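Local structure of FERM, ARHGEF and pleckstrin domain-containing protein 2 (Mus musculus, 6D2K) at residues R9-V12 with T18-L21; I61-M66 with I70-K75. The protein activates RAC1 as a guanine nucleotide exchange factor in semaphorin and integrin signalling, the present chain being its membrane-targeting FERM domain. One frame throughout, in Å; residues are numbered along the deposited sequence. Where two conformers were deposited one is given.

Contact 1: residues R9-V12 with T18-L21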
# COMPACT_ATOMS: atom_id res chain seq x y z
N ARG A 9 3.41 -12.26 -21.78
CA ARG A 9 4.43 -12.40 -20.75
C ARG A 9 4.27 -11.23 -19.80
O ARG A 9 4.33 -10.08 -20.21
CB ARG A 9 5.82 -12.35 -21.37
CG ARG A 9 6.97 -12.45 -20.36
CD ARG A 9 6.94 -13.79 -19.65
NE ARG A 9 8.16 -14.57 -19.85
CZ ARG A 9 8.37 -15.39 -20.87
NH1 ARG A 9 7.45 -15.54 -21.82
NH2 ARG A 9 9.51 -16.07 -20.96
N ILE A 10 4.03 -11.53 -18.53
CA ILE A 10 3.84 -10.47 -17.56
C ILE A 10 4.95 -10.53 -16.52
O ILE A 10 5.20 -11.58 -15.95
CB ILE A 10 2.46 -10.60 -16.89
CG1 ILE A 10 1.36 -10.50 -17.95
CG2 ILE A 10 2.27 -9.52 -15.83
CD1 ILE A 10 -0.04 -10.62 -17.43
N ARG A 11 5.64 -9.41 -16.30
CA ARG A 11 6.66 -9.34 -15.27
C ARG A 11 6.03 -8.92 -13.95
O ARG A 11 5.34 -7.89 -13.89
CB ARG A 11 7.76 -8.36 -15.67
CG ARG A 11 8.52 -8.76 -16.93
CD ARG A 11 9.57 -7.73 -17.34
NE ARG A 11 10.63 -7.57 -16.34
CZ ARG A 11 11.60 -8.45 -16.13
NH1 ARG A 11 11.65 -9.57 -16.84
NH2 ARG A 11 12.53 -8.22 -15.20
N VAL A 12 6.23 -9.70 -12.90
CA VAL A 12 5.69 -9.34 -11.60
C VAL A 12 6.82 -9.03 -10.64
O VAL A 12 7.62 -9.90 -10.32
CB VAL A 12 4.76 -10.43 -11.02
CG1 VAL A 12 4.32 -10.05 -9.60
CG2 VAL A 12 3.54 -10.59 -11.92
N THR A 18 12.76 -8.90 -6.34
CA THR A 18 12.96 -9.90 -7.38
C THR A 18 11.80 -9.84 -8.38
O THR A 18 10.72 -9.35 -8.06
CB THR A 18 13.06 -11.31 -6.80
OG1 THR A 18 11.85 -11.67 -6.13
CG2 THR A 18 14.22 -11.40 -5.83
N VAL A 19 12.04 -10.35 -9.58
CA VAL A 19 11.03 -10.34 -10.63
C VAL A 19 10.74 -11.76 -11.07
O VAL A 19 11.66 -12.56 -11.30
CB VAL A 19 11.47 -9.48 -11.84
CG1 VAL A 19 10.43 -9.51 -12.95
CG2 VAL A 19 11.74 -8.05 -11.41
N GLU A 20 9.46 -12.10 -11.16
CA GLU A 20 9.03 -13.40 -11.65
C GLU A 20 8.19 -13.20 -12.90
O GLU A 20 7.43 -12.24 -12.98
CB GLU A 20 8.25 -14.17 -10.59
CG GLU A 20 9.09 -15.11 -9.75
CD GLU A 20 9.67 -16.27 -10.56
OE1 GLU A 20 10.77 -16.11 -11.10
OE2 GLU A 20 9.02 -17.34 -10.66
N LEU A 21 8.34 -14.09 -13.88
CA LEU A 21 7.64 -13.98 -15.16
C LEU A 21 6.46 -14.94 -15.20
O LEU A 21 6.58 -16.11 -14.82
CB LEU A 21 8.61 -14.29 -16.31
CG LEU A 21 9.91 -13.48 -16.28
CD1 LEU A 21 10.90 -14.04 -17.30
CD2 LEU A 21 9.66 -12.01 -16.55
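The first beta hairpin of the ubiquitin-like N-terminal lobe of the FERM domain brings Arg11 against Val19 and Leu21 and Val12 opposite Glu20. The strands run antiparallel, their short axes 4.7 Å apart. Val12 and Glu20 form a hydrogen-bonded pair: Val12 N donates to Glu20 O at 2.8 Å, with the donor nearly along the C=O axis, and Glu20 N returns a bond of 3.0 Å to Val12 O. Arg11 and Leu21 are the next pair, non-hydrogen-bonded, and there Leu21 CA makes a CA-H...O contact with Ile10 O, 3.5 Å between CA and O.

The side chains of Arg11 and Leu21 share one face of the sheet and lie alongside each other, pointing the same way. Leu21 CD2 rests on the aliphatic part of the arginine, 3.5 Å from Arg11 CG. A bend at chi3 (63°) then turns the guanidinium of Arg11 over Val19, whose CG1 sits above one face of the group, offset toward the rim, 3.3 Å from Arg11 NH2. Val19 thus lies over one face of the charged end, while Leu21 CD2 meets Arg11 NH1 at 3.2 Å. Arg9 reaches Leu21 from its other flank: Arg9 NE comes within 3.6 Å of Leu21 CB, Leu21 CD1 lies at the edge of the guanidinium in its plane, and Arg9 NH1 forms a salt bridge with Asp23.

On the opposite face, Ile10 and Val12 are buried. Ile10 packs on Leu33 of helix 30-41, while Val12 touches Phe22 of the partner strand. Strand 8-13 also bonds to strand 79-85 through the backbone of Arg11, so the hairpin, with one face toward the helix and the other carrying Arg9 and Arg11 against Leu21 and Val19, is the opening element of a beta-grasp fold.

Contact 2: residues I61-M66 with I70-K75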
# COMPACT_ATOMS: atom_id res chain seq x y z
N ILE A 61 -2.59 1.75 -10.01
CA ILE A 61 -3.93 1.20 -10.04
C ILE A 61 -3.91 -0.32 -9.79
O ILE A 61 -2.97 -1.01 -10.16
CB ILE A 61 -4.69 1.60 -11.33
CG1 ILE A 61 -5.25 0.38 -12.06
CG2 ILE A 61 -3.82 2.46 -12.23
CD1 ILE A 61 -6.00 0.73 -13.33
N TRP A 62 -4.94 -0.81 -9.11
CA TRP A 62 -5.04 -2.23 -8.78
C TRP A 62 -5.57 -3.09 -9.92
O TRP A 62 -6.52 -2.72 -10.63
CB TRP A 62 -5.96 -2.41 -7.57
CG TRP A 62 -5.41 -1.84 -6.31
CD1 TRP A 62 -5.83 -0.72 -5.66
CD2 TRP A 62 -4.32 -2.37 -5.54
NE1 TRP A 62 -5.07 -0.51 -4.52
CE2 TRP A 62 -4.14 -1.52 -4.44
CE3 TRP A 62 -3.48 -3.47 -5.70
CZ2 TRP A 62 -3.14 -1.74 -3.49
CZ3 TRP A 62 -2.50 -3.70 -4.75
CH2 TRP A 62 -2.34 -2.84 -3.66
N LEU A 63 -4.97 -4.26 -10.10
CA LEU A 63 -5.53 -5.25 -11.01
C LEU A 63 -6.86 -5.76 -10.47
O LEU A 63 -6.95 -6.16 -9.31
CB LEU A 63 -4.55 -6.42 -11.19
CG LEU A 63 -4.94 -7.45 -12.26
CD1 LEU A 63 -4.73 -6.86 -13.65
CD2 LEU A 63 -4.11 -8.70 -12.11
N GLU A 64 -7.90 -5.74 -11.31
CA GLU A 64 -9.23 -6.21 -10.92
C GLU A 64 -9.36 -7.71 -11.20
O GLU A 64 -9.04 -8.18 -12.29
CB GLU A 64 -10.33 -5.42 -11.65
CG GLU A 64 -10.27 -3.91 -11.42
CD GLU A 64 -11.45 -3.17 -12.02
OE1 GLU A 64 -12.56 -3.27 -11.47
OE2 GLU A 64 -11.26 -2.46 -13.03
N PRO A 65 -9.84 -8.48 -10.22
CA PRO A 65 -9.84 -9.94 -10.37
C PRO A 65 -10.86 -10.46 -11.39
O PRO A 65 -10.65 -11.54 -11.94
CB PRO A 65 -10.20 -10.44 -8.97
CG PRO A 65 -10.92 -9.29 -8.33
CD PRO A 65 -10.23 -8.07 -8.86
N MET A 66 -11.94 -9.71 -11.63
CA MET A 66 -13.05 -10.18 -12.46
C MET A 66 -13.15 -9.46 -13.80
O MET A 66 -14.22 -9.42 -14.41
CB MET A 66 -14.37 -10.01 -11.71
CG MET A 66 -14.35 -10.55 -10.29
SD MET A 66 -14.83 -12.28 -10.21
CE MET A 66 -16.32 -12.16 -9.22
N ILE A 70 -5.87 -8.21 -20.29
CA ILE A 70 -5.42 -7.41 -21.42
C ILE A 70 -6.17 -6.07 -21.50
O ILE A 70 -5.61 -5.05 -21.91
CB ILE A 70 -5.54 -8.21 -22.74
CG1 ILE A 70 -4.43 -7.81 -23.74
CG2 ILE A 70 -6.94 -8.09 -23.32
CD1 ILE A 70 -4.44 -6.37 -24.15
N ARG A 71 -7.44 -6.06 -21.08
CA ARG A 71 -8.24 -4.84 -21.08
C ARG A 71 -7.82 -3.84 -20.00
O ARG A 71 -8.15 -2.65 -20.07
CB ARG A 71 -9.71 -5.17 -20.93
N GLN A 72 -7.10 -4.33 -19.00
CA GLN A 72 -6.57 -3.50 -17.92
C GLN A 72 -5.14 -3.02 -18.18
O GLN A 72 -4.82 -1.85 -17.99
CB GLN A 72 -6.59 -4.30 -16.62
CG GLN A 72 -7.97 -4.83 -16.25
CD GLN A 72 -7.98 -5.43 -14.86
OE1 GLN A 72 -7.69 -4.73 -13.89
NE2 GLN A 72 -8.31 -6.71 -14.76
N VAL A 73 -4.27 -3.92 -18.61
CA VAL A 73 -2.87 -3.54 -18.75
C VAL A 73 -2.50 -2.95 -20.13
O VAL A 73 -1.77 -1.96 -20.21
CB VAL A 73 -1.92 -4.68 -18.29
CG1 VAL A 73 -2.09 -4.92 -16.79
CG2 VAL A 73 -2.19 -5.95 -19.05
N ARG A 74 -3.01 -3.55 -21.20
CA ARG A 74 -2.93 -2.97 -22.55
C ARG A 74 -1.60 -3.17 -23.28
O ARG A 74 -1.50 -2.89 -24.48
CB ARG A 74 -3.26 -1.47 -22.53
CG ARG A 74 -4.56 -1.13 -21.81
CD ARG A 74 -5.62 -2.17 -22.11
NE ARG A 74 -6.60 -1.77 -23.12
CZ ARG A 74 -6.35 -1.04 -24.20
NH1 ARG A 74 -7.34 -0.76 -25.05
NH2 ARG A 74 -5.13 -0.60 -24.46
N LYS A 75 -0.59 -3.63 -22.57
CA LYS A 75 0.73 -3.79 -23.16
C LYS A 75 1.05 -5.27 -23.36
O LYS A 75 1.60 -5.91 -22.47
CB LYS A 75 1.78 -3.14 -22.25
CG LYS A 75 1.46 -1.70 -21.92
CD LYS A 75 2.39 -1.15 -20.88
CE LYS A 75 2.04 0.30 -20.55
NZ LYS A 75 3.01 0.90 -19.59
O HOH W 1 -6.95 -2.32 -13.24
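Gln72 lays its terminal amide against the backbone of Leu63 and Glu64, where the chain leaves strand 60-62. The amide uses both its ends there. Gln72 OE1 accepts a nearly straight bond from Glu64 N (2.8 Å, 175° at the hydrogen), which arrives in the carbonyl plane on a lone pair. Gln72 NE2 donates to Glu64 O at 3.0 Å, with that oxygen close to the amide plane. The side chain therefore pairs with both the N-H and the C=O of one residue, much as a neighbouring strand would, and the two bonds fix the rotation of the amide.

A second donor reaches the same acceptor: a water gives one hydrogen bond to Gln72 OE1 at 2.6 Å and the other to Trp62 O at 2.7 Å, carrying the contact back to Trp62, the last residue of strand 60-62. Gln72 reaches this far because its chain runs extended beyond CG (chi2 -171°). Leu63 crosses it at about a right angle and sets CD1 3.7 Å from Gln72 OE1. Glu64 CB lies 3.5 Å from Gln72 OE1, while the carboxylate of Glu64 stands 86° to the amide plane and forms a salt bridge with Lys275 of helix 267-284. Replacing Gln72 with alanine would probably leave the N-H and C=O of Glu64 without these amide partners and allow the segment after strand 60-62 to shift relative to the helix.

The glutamine comes from short helix 69-73, after which Arg74 leaves the helical path with positive phi. Leu63 turns into the core between Leu33 of helix 30-41 and Leu81 of strand 79-85, and Val73 packs on Ala79 of that strand, so the amide ties the short helix to the loop leaving edge strand 60-62, beside the central helix.

How the contacts relate
Both contacts belong to the ubiquitin-like N-terminal lobe of the FERM domain, their centres 15 Å apart and their nearest atoms about 5 Å apart without touching. Along the chain they are in series. Contact 1 joins strands 8-13 and 19-24, the latter outermost in the mixed sheet; contact 2 starts from strand 60-62 at the other margin. Strand 79-85 lies between them in the sheet and helix 30-41 packs on both: Leu33 meets Ile10 of contact 1 and Leu63 of contact 2, and Leu81 does the same. Contact 1 is beta pairing, whereas contact 2 is a side-chain amide bound to a strand exit, and Glu64 of contact 2 also reaches the C-terminal PH-like lobe through its salt bridge with Lys275.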